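Local coordinates for fatty acid-binding protein homolog (PDB 6I8X) that binds fatty acids inside a beta-barrel and may sequester potentially toxic ones or help to maintain the impermeable lipid layer of the nematode eggshell, at residues 36-39 against 40-44; 9-12 against 13-16; 24-27 against 28-32. All blocks are in the same frame, centred on the assembly; numbering follows the deposited sequence.

Contact 1. Residues 36-39 against 40-44; sequences WIMR and QVIKL. With VCA (vaccenic acid), chain C.
The carbonyls of W36 to R39 accept the amides of Q40 to K43 in regular i to i+4 alpha-helical bonds, from a weak one of V41 N to I37 O at 3.4 Å to firmer ones such as K43 N to R39 O at 2.9 Å. This is helix 36-43, the second helix of the helix-turn-helix lid over the barrel mouth that fatty acid-binding proteins share. One turn apart on its outer side, W36 and Q40 stack. W36 sends its indole away from the backbone N and beside its own carbonyl carbon (chi1 -177°), and Q40 bends at chi2 to lay its chain over the ring. Its CG makes a CH-pi contact 3.6 Å from the centroid of the six-membered ring of W36, and its amide plane is only 10° from the indole plane. A flexible chain with a flat end suits this role, since methylene and amide can both lie on the aromatic face. Charged chains reach back to helix 25-31: R39 NE and K43 NZ both form salt bridges with D26 OD1, which probably offsets their like charges. With chi1 at 85°, K43 leans its CG on R39 O, 3.3 Å away, and then runs out extended. The M38 CE methyl lies 4.2 Å from V41 CG2 and a little farther from I42 CD1. V41 and I42, whose branched apolar side chains suit a place beside lipid, line the pocket of vaccenic acid, where the methyl branch I42 CG2 sits 3.8 Å from C5 of the bound chain.

Contact 2. Residues 9-12 against 13-16; sequences LPDK and FLGT. With TAM (tris(hydroxyethyl)aminomethane), chain K; EDO (1,2-ethanediol), chain F.
The F13 ring has K12 CB over one face, offset toward the rim, and P10 CD at its edge, in plane and 3.8 Å from F13 CD2. P10 precedes a short 3-10 turn, D11 to F13, that leads into strand 15-23, the first strand of the fatty acid-binding protein barrel. The turn is held by two bonds, F13 N to P10 O and L14 N to D11 O, both 3.1 Å. Rigid proline suits the start of so tight a turn. L9 points toward 13-16 and divides its two methyls, CD1 against F13 CB and CD2 3.9 Å from L14 CD2; both L9 and F13 pack on L106 of strand 105-112, an apolar cluster at this end of the barrel. K12 bends at its far torsions and its NZ bonds to P103 O. Where turn becomes strand, a water bridges D11 O, at 2.8 Å, and L14 O. G15 then pairs with F51 of strand 47-53. Its positive phi (125°) brings the space beside CA up against the L14 carbonyl O, a conformation suited to a residue with no side chain, and G15 CA lies 3.4 Å from O5 of the bound tris(hydroxyethyl)aminomethane.

Contact 3. Residues 24-27 against 28-32; sequences NFDE and YLKAR
One turn of alpha helix joins N24-E27 to Y28-A31 through i to i+4 bonds that start weakly, with Y28 N 3.4 Å from N24 O. They tighten toward the other end, where A31 N is 2.9 Å from E27 O. This is helix 25-31, the first helix of the helix-turn-helix lid of the fatty acid-binding protein fold. N24 stands at the N-cap position with positive phi (59°), a conformation asparagine tolerates well; instead of capping the helix, its ND2 bonds to S141 O at the barrel rim. The inner side of the helix is built around F25. With CG beside its own carbonyl carbon (chi1 -166°), the ring leans toward the next turn, where both branches of L29 meet it. L29 CD1 rides over a face, 3.9 Å from the F25 centroid and 19° off the normal, a CH-pi contact, while L29 CD2 touches F25 CZ at 3.7 Å. Forked leucine suits this place because both methyls can lie over the same face of the ring. Y28 meets F25 differently: the two rings are nearly parallel, yet rim to rim, centroids 6.0 Å apart, with Y28 CD2 against F25 CE1. M135 and T142 of the barrel wall touch both aromatics, and F25 also makes a cation-pi contact with R144 of the fatty acid pocket. The Y28 hydroxyl bonds to E120, which also makes a salt bridge with R32, tying the end of this helix to strand 119-127. On the outer side long charged chains suit the solvent: E27 bends at chi2 toward K30, yet E27 OE1 stays 4.5 Å from K30 NZ, beyond a salt bridge, and nearer to the methylene K30 CD at 3.8 Å.

Along the chain the order is contact 2, contact 3, contact 1: the turn ahead of strand 15-23 comes first, the strand runs across the barrel, and helices 25-31 and 36-43 follow at the far end. Contacts 1 and 3 lie on the same side of the chain's centre, their own centres about 10 Å apart, and pack together as the two halves of the lid; K43 CB touches F25 CD2. Contact 2 lies on the opposite side, its centre about 29 Å from that of contact 1 and 28 Å from that of contact 3. Vaccenic acid has its chain near the lid, which probably controls access to the cavity, as in other fatty acid-binding proteins; one tris(hydroxyethyl)aminomethane sits beside contact 2.

Contact 1. Residues 36-39 against 40-44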
loop_
_atom_site.group_PDB
_atom_site.type_symbol
_atom_site.label_atom_id
_atom_site.label_comp_id
_atom_site.label_asym_id
_atom_site.label_seq_id
_atom_site.Cartn_x
_atom_site.Cartn_y
_atom_site.Cartn_z
ATOM N N TRP A 36 -18.141 12.065 8.283
ATOM C CA TRP A 36 -17.982 11.387 9.568
ATOM C C TRP A 36 -18.241 9.844 9.532
ATOM O O TRP A 36 -17.422 9.090 10.057
ATOM C CB TRP A 36 -18.805 12.074 10.669
ATOM C CG TRP A 36 -18.598 11.446 12.024
ATOM C CD1 TRP A 36 -17.548 11.657 12.877
ATOM C CD2 TRP A 36 -19.381 10.397 12.609
ATOM N NE1 TRP A 36 -17.678 10.863 13.995
ATOM C CE2 TRP A 36 -18.802 10.089 13.865
ATOM C CE3 TRP A 36 -20.535 9.707 12.210
ATOM C CZ2 TRP A 36 -19.363 9.153 14.740
ATOM C CZ3 TRP A 36 -21.068 8.743 13.060
ATOM C CH2 TRP A 36 -20.484 8.478 14.310
ATOM N N ILE A 37 -19.353 9.409 8.939
ATOM C CA ILE A 37 -19.780 8.008 8.851
ATOM C C ILE A 37 -18.730 7.149 8.154
ATOM O O ILE A 37 -18.293 6.127 8.709
ATOM C CB ILE A 37 -21.195 7.925 8.203
ATOM C CG1 ILE A 37 -22.284 8.553 9.140
ATOM C CG2 ILE A 37 -21.546 6.481 7.812
ATOM C CD1 ILE A 37 -23.704 8.668 8.565
ATOM N N MET A 38 -18.290 7.589 6.954
ATOM C CA MET A 38 -17.281 6.914 6.154
ATOM C C MET A 38 -15.953 6.852 6.859
ATOM O O MET A 38 -15.326 5.799 6.841
ATOM C CB MET A 38 -17.146 7.524 4.744
ATOM C CG MET A 38 -18.259 7.115 3.786
ATOM S SD MET A 38 -18.754 5.359 3.789
ATOM C CE MET A 38 -17.291 4.585 3.007
ATOM N N ARG A 39 -15.552 7.929 7.544
ATOM C CA ARG A 39 -14.298 7.948 8.309
ATOM C C ARG A 39 -14.287 6.910 9.416
ATOM O O ARG A 39 -13.270 6.266 9.605
ATOM C CB ARG A 39 -14.024 9.330 8.925
ATOM C CG ARG A 39 -13.563 10.364 7.929
ATOM C CD ARG A 39 -12.862 11.535 8.595
ATOM N NE ARG A 39 -13.527 11.996 9.820
ATOM C CZ ARG A 39 -14.465 12.936 9.864
ATOM N NH1 ARG A 39 -14.905 13.497 8.747
ATOM N NH2 ARG A 39 -14.991 13.296 11.021
ATOM N N GLN A 40 -15.398 6.752 10.151
ATOM C CA GLN A 40 -15.444 5.785 11.254
ATOM C C GLN A 40 -15.204 4.385 10.772
ATOM O O GLN A 40 -14.426 3.682 11.401
ATOM C CB GLN A 40 -16.786 5.821 12.040
ATOM C CG GLN A 40 -17.211 7.161 12.623
ATOM C CD GLN A 40 -16.089 8.012 13.191
ATOM O OE1 GLN A 40 -15.656 9.015 12.583
ATOM N NE2 GLN A 40 -15.579 7.624 14.349
ATOM N N VAL A 41 -15.855 3.987 9.650
ATOM C CA VAL A 41 -15.788 2.618 9.115
ATOM C C VAL A 41 -14.442 2.387 8.466
ATOM O O VAL A 41 -13.881 1.299 8.626
ATOM C CB VAL A 41 -17.007 2.163 8.226
ATOM C CG1 VAL A 41 -18.312 2.190 9.022
ATOM C CG2 VAL A 41 -17.149 2.976 6.936
ATOM N N ILE A 42 -13.877 3.422 7.812
ATOM C CA ILE A 42 -12.539 3.310 7.221
ATOM C C ILE A 42 -11.448 3.170 8.297
ATOM O O ILE A 42 -10.547 2.330 8.153
ATOM C CB ILE A 42 -12.217 4.456 6.229
ATOM C CG1 ILE A 42 -13.103 4.342 4.957
ATOM C CG2 ILE A 42 -10.693 4.471 5.864
ATOM C CD1 ILE A 42 -13.301 5.673 4.151
ATOM N N LYS A 43 -11.508 4.012 9.342
ATOM C CA LYS A 43 -10.446 4.054 10.353
ATOM C C LYS A 43 -10.521 2.950 11.416
ATOM O O LYS A 43 -9.510 2.659 12.054
ATOM C CB LYS A 43 -10.337 5.457 11.002
ATOM C CG LYS A 43 -11.255 5.752 12.174
ATOM C CD LYS A 43 -11.271 7.273 12.462
ATOM C CE LYS A 43 -11.985 7.593 13.750
ATOM N NZ LYS A 43 -12.194 9.053 13.923
ATOM N N LEU A 44 -11.664 2.333 11.609
ATOM C CA LEU A 44 -11.700 1.309 12.631
ATOM C C LEU A 44 -11.773 -0.106 12.033
ATOM O O LEU A 44 -11.867 -1.083 12.765
ATOM C CB LEU A 44 -12.799 1.615 13.666
ATOM C CG LEU A 44 -12.420 2.806 14.607
ATOM C CD1 LEU A 44 -13.648 3.517 15.151
ATOM C CD2 LEU A 44 -11.468 2.375 15.735
HETATM O O2 VCA C . -4.289 0.627 2.660
HETATM C C1 VCA C . -4.953 0.631 3.794
HETATM O O1 VCA C . -4.553 0.083 4.793
HETATM C C2 VCA C . -6.252 1.385 3.750
HETATM C C3 VCA C . -7.394 0.763 4.548
HETATM C C4 VCA C . -8.748 1.343 4.172
HETATM C C5 VCA C . -9.911 0.879 5.023
HETATM C C6 VCA C . -10.580 -0.383 4.515
HETATM C C7 VCA C . -11.605 -0.933 5.487
HETATM C C8 VCA C . -12.984 -0.292 5.478
HETATM C C9 VCA C . -13.915 -0.824 4.407
HETATM C C10 VCA C . -15.246 -0.066 4.346
HETATM C C11 VCA C . -15.858 -0.034 2.978
HETATM C C12 VCA C . -15.399 0.643 1.939
HETATM C C13 VCA C . -14.171 1.507 1.918
HETATM C C14 VCA C . -14.039 2.357 0.655
HETATM C C15 VCA C . -12.890 3.353 0.692
HETATM C C16 VCA C . -11.505 2.751 0.891
HETATM C C17 VCA C . -10.387 3.776 0.839
HETATM C C18 VCA C . -9.020 3.162 0.693
#

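Contact 2. Residues 9-12 against 13-16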
loop_
_atom_site.group_PDB
_atom_site.type_symbol
_atom_site.label_atom_id
_atom_site.label_comp_id
_atom_site.label_asym_id
_atom_site.label_seq_id
_atom_site.Cartn_x
_atom_site.Cartn_y
_atom_site.Cartn_z
ATOM N N LEU A 9 12.816 -6.447 -4.190
ATOM C CA LEU A 9 12.144 -5.957 -2.992
ATOM C C LEU A 9 12.961 -6.458 -1.791
ATOM O O LEU A 9 13.162 -7.666 -1.657
ATOM C CB LEU A 9 10.669 -6.470 -2.925
ATOM C CG LEU A 9 9.732 -5.935 -1.834
ATOM C CD1 LEU A 9 9.490 -4.445 -1.982
ATOM C CD2 LEU A 9 8.377 -6.631 -1.901
ATOM N N PRO A 10 13.502 -5.555 -0.953
ATOM C CA PRO A 10 14.214 -6.015 0.252
ATOM C C PRO A 10 13.325 -6.930 1.111
ATOM O O PRO A 10 12.126 -6.686 1.188
ATOM C CB PRO A 10 14.541 -4.699 0.984
ATOM C CG PRO A 10 14.520 -3.667 -0.090
ATOM C CD PRO A 10 13.388 -4.083 -0.963
ATOM N N ASP A 11 13.912 -7.985 1.736
ATOM C CA ASP A 11 13.242 -8.973 2.603
ATOM C C ASP A 11 12.461 -8.343 3.756
ATOM O O ASP A 11 11.516 -8.946 4.249
ATOM C CB ASP A 11 14.228 -10.029 3.112
ATOM C CG ASP A 11 14.655 -10.988 2.025
ATOM O OD1 ASP A 11 13.769 -11.560 1.355
ATOM O OD2 ASP A 11 15.879 -11.183 1.850
ATOM N N LYS A 12 12.889 -7.135 4.169
ATOM C CA LYS A 12 12.320 -6.195 5.140
ATOM C C LYS A 12 10.804 -6.051 4.891
ATOM O O LYS A 12 10.035 -5.902 5.824
ATOM C CB LYS A 12 12.915 -4.800 4.805
ATOM C CG LYS A 12 13.573 -4.052 5.919
ATOM C CD LYS A 12 13.786 -2.597 5.507
ATOM C CE LYS A 12 15.209 -2.277 5.111
ATOM N NZ LYS A 12 15.546 -2.811 3.766
ATOM N N PHE A 13 10.407 -5.988 3.609
ATOM C CA PHE A 13 9.038 -5.745 3.174
ATOM C C PHE A 13 8.233 -7.003 2.890
ATOM O O PHE A 13 7.046 -6.901 2.626
ATOM C CB PHE A 13 9.048 -4.807 1.958
ATOM C CG PHE A 13 9.636 -3.455 2.277
ATOM C CD1 PHE A 13 8.956 -2.558 3.106
ATOM C CD2 PHE A 13 10.875 -3.082 1.771
ATOM C CE1 PHE A 13 9.516 -1.319 3.435
ATOM C CE2 PHE A 13 11.428 -1.832 2.082
ATOM C CZ PHE A 13 10.745 -0.961 2.913
ATOM N N LEU A 14 8.852 -8.173 2.967
ATOM C CA LEU A 14 8.169 -9.437 2.739
ATOM C C LEU A 14 7.505 -9.948 3.998
ATOM O O LEU A 14 8.073 -9.845 5.093
ATOM C CB LEU A 14 9.119 -10.517 2.176
ATOM C CG LEU A 14 9.628 -10.304 0.738
ATOM C CD1 LEU A 14 10.542 -11.462 0.314
ATOM C CD2 LEU A 14 8.473 -10.157 -0.261
ATOM N N GLY A 15 6.319 -10.517 3.822
ATOM C CA GLY A 15 5.576 -11.116 4.916
ATOM C C GLY A 15 4.174 -10.587 5.106
ATOM O O GLY A 15 3.614 -9.947 4.220
ATOM N N THR A 16 3.629 -10.865 6.282
ATOM C CA THR A 16 2.295 -10.502 6.767
ATOM C C THR A 16 2.434 -9.427 7.843
ATOM O O THR A 16 3.200 -9.588 8.790
ATOM C CB THR A 16 1.565 -11.741 7.315
ATOM O OG1 THR A 16 1.508 -12.719 6.280
ATOM C CG2 THR A 16 0.139 -11.413 7.797
HETATM C C TAM K . 8.801 -14.558 5.079
HETATM C C1 TAM K . 7.644 -14.701 4.000
HETATM C C2 TAM K . 8.248 -13.566 6.203
HETATM C C3 TAM K . 9.385 -15.890 5.757
HETATM C C4 TAM K . 8.082 -14.715 2.551
HETATM C C5 TAM K . 7.018 -14.086 6.919
HETATM C C6 TAM K . 8.977 -17.186 5.100
HETATM N N TAM K . 9.872 -13.939 4.274
HETATM O O4 TAM K . 6.957 -14.840 1.711
HETATM O O5 TAM K . 6.275 -13.066 7.656
HETATM O O6 TAM K . 9.627 -18.266 5.729
HETATM C C1 EDO F . 17.345 -8.238 1.339
HETATM O O1 EDO F . 17.201 -6.887 1.747
HETATM C C2 EDO F . 16.858 -8.413 -0.130
HETATM O O2 EDO F . 17.317 -9.648 -0.654
HETATM O O HOH W 1 10.402 -9.216 6.769
#

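Contact 3. Residues 24-27 against 28-32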
loop_
_atom_site.group_PDB
_atom_site.type_symbol
_atom_site.label_atom_id
_atom_site.label_comp_id
_atom_site.label_asym_id
_atom_site.label_seq_id
_atom_site.Cartn_x
_atom_site.Cartn_y
_atom_site.Cartn_z
ATOM N N ASN A 24 -3.174 10.440 13.629
ATOM C CA ASN A 24 -3.782 11.469 12.778
ATOM C C ASN A 24 -4.520 10.930 11.531
ATOM O O ASN A 24 -4.643 11.651 10.532
ATOM C CB ASN A 24 -2.699 12.520 12.372
ATOM C CG ASN A 24 -3.270 13.909 12.138
ATOM O OD1 ASN A 24 -4.221 14.348 12.810
ATOM N ND2 ASN A 24 -2.764 14.595 11.126
ATOM N N PHE A 25 -5.017 9.677 11.572
ATOM C CA PHE A 25 -5.720 9.125 10.395
ATOM C C PHE A 25 -7.041 9.848 10.104
ATOM O O PHE A 25 -7.372 10.048 8.943
ATOM C CB PHE A 25 -5.904 7.590 10.479
ATOM C CG PHE A 25 -6.299 6.896 9.188
ATOM C CD1 PHE A 25 -5.687 7.231 7.977
ATOM C CD2 PHE A 25 -7.226 5.854 9.191
ATOM C CE1 PHE A 25 -6.043 6.579 6.789
ATOM C CE2 PHE A 25 -7.571 5.193 8.004
ATOM C CZ PHE A 25 -6.969 5.551 6.817
ATOM N N ASP A 26 -7.751 10.295 11.141
ATOM C CA ASP A 26 -9.023 11.014 10.999
ATOM C C ASP A 26 -8.899 12.347 10.239
ATOM O O ASP A 26 -9.687 12.593 9.330
ATOM C CB ASP A 26 -9.696 11.254 12.352
ATOM C CG ASP A 26 -11.076 11.839 12.190
ATOM O OD1 ASP A 26 -12.012 11.061 11.983
ATOM O OD2 ASP A 26 -11.206 13.102 12.213
ATOM N N GLU A 27 -7.959 13.207 10.625
ATOM C CA GLU A 27 -7.791 14.489 9.934
ATOM C C GLU A 27 -7.357 14.282 8.482
ATOM O O GLU A 27 -7.763 15.052 7.608
ATOM C CB GLU A 27 -6.844 15.439 10.703
ATOM C CG GLU A 27 -7.095 16.929 10.440
ATOM C CD GLU A 27 -8.498 17.497 10.625
ATOM O OE1 GLU A 27 -9.269 16.969 11.460
ATOM O OE2 GLU A 27 -8.817 18.495 9.937
ATOM N N TYR A 28 -6.562 13.222 8.227
ATOM C CA TYR A 28 -6.122 12.852 6.886
ATOM C C TYR A 28 -7.321 12.481 6.030
ATOM O O TYR A 28 -7.396 12.927 4.897
ATOM C CB TYR A 28 -5.110 11.679 6.912
ATOM C CG TYR A 28 -4.921 11.057 5.540
ATOM C CD1 TYR A 28 -4.068 11.636 4.599
ATOM C CD2 TYR A 28 -5.669 9.951 5.147
ATOM C CE1 TYR A 28 -3.911 11.080 3.328
ATOM C CE2 TYR A 28 -5.552 9.415 3.864
ATOM C CZ TYR A 28 -4.652 9.969 2.968
ATOM O OH TYR A 28 -4.511 9.414 1.727
ATOM N N LEU A 29 -8.223 11.622 6.553
ATOM C CA LEU A 29 -9.434 11.177 5.852
ATOM C C LEU A 29 -10.368 12.346 5.584
ATOM O O LEU A 29 -11.013 12.392 4.542
ATOM C CB LEU A 29 -10.157 10.039 6.604
ATOM C CG LEU A 29 -9.418 8.693 6.685
ATOM C CD1 LEU A 29 -10.143 7.751 7.622
ATOM C CD2 LEU A 29 -9.239 8.041 5.284
ATOM N N LYS A 30 -10.379 13.314 6.498
ATOM C CA LYS A 30 -11.137 14.557 6.388
ATOM C C LYS A 30 -10.573 15.421 5.240
ATOM O O LYS A 30 -11.349 15.898 4.411
ATOM C CB LYS A 30 -11.098 15.318 7.716
ATOM C CG LYS A 30 -12.438 15.881 8.081
ATOM C CD LYS A 30 -12.456 16.421 9.489
ATOM C CE LYS A 30 -13.520 17.459 9.576
ATOM N NZ LYS A 30 -13.605 18.049 10.930
ATOM N N ALA A 31 -9.227 15.565 5.157
ATOM C CA ALA A 31 -8.558 16.344 4.099
ATOM C C ALA A 31 -8.841 15.733 2.712
ATOM O O ALA A 31 -8.996 16.450 1.733
ATOM C CB ALA A 31 -7.055 16.430 4.367
ATOM N N ARG A 32 -8.987 14.416 2.675
ATOM C CA ARG A 32 -9.299 13.593 1.514
ATOM C C ARG A 32 -10.801 13.678 1.123
ATOM O O ARG A 32 -11.174 13.207 0.058
ATOM C CB ARG A 32 -8.871 12.141 1.820
ATOM C CG ARG A 32 -8.467 11.294 0.612
ATOM C CD ARG A 32 -7.136 11.699 0.032
ATOM N NE ARG A 32 -6.725 10.872 -1.106
ATOM C CZ ARG A 32 -7.100 11.062 -2.367
ATOM N NH1 ARG A 32 -7.964 12.019 -2.675
ATOM N NH2 ARG A 32 -6.640 10.276 -3.325
#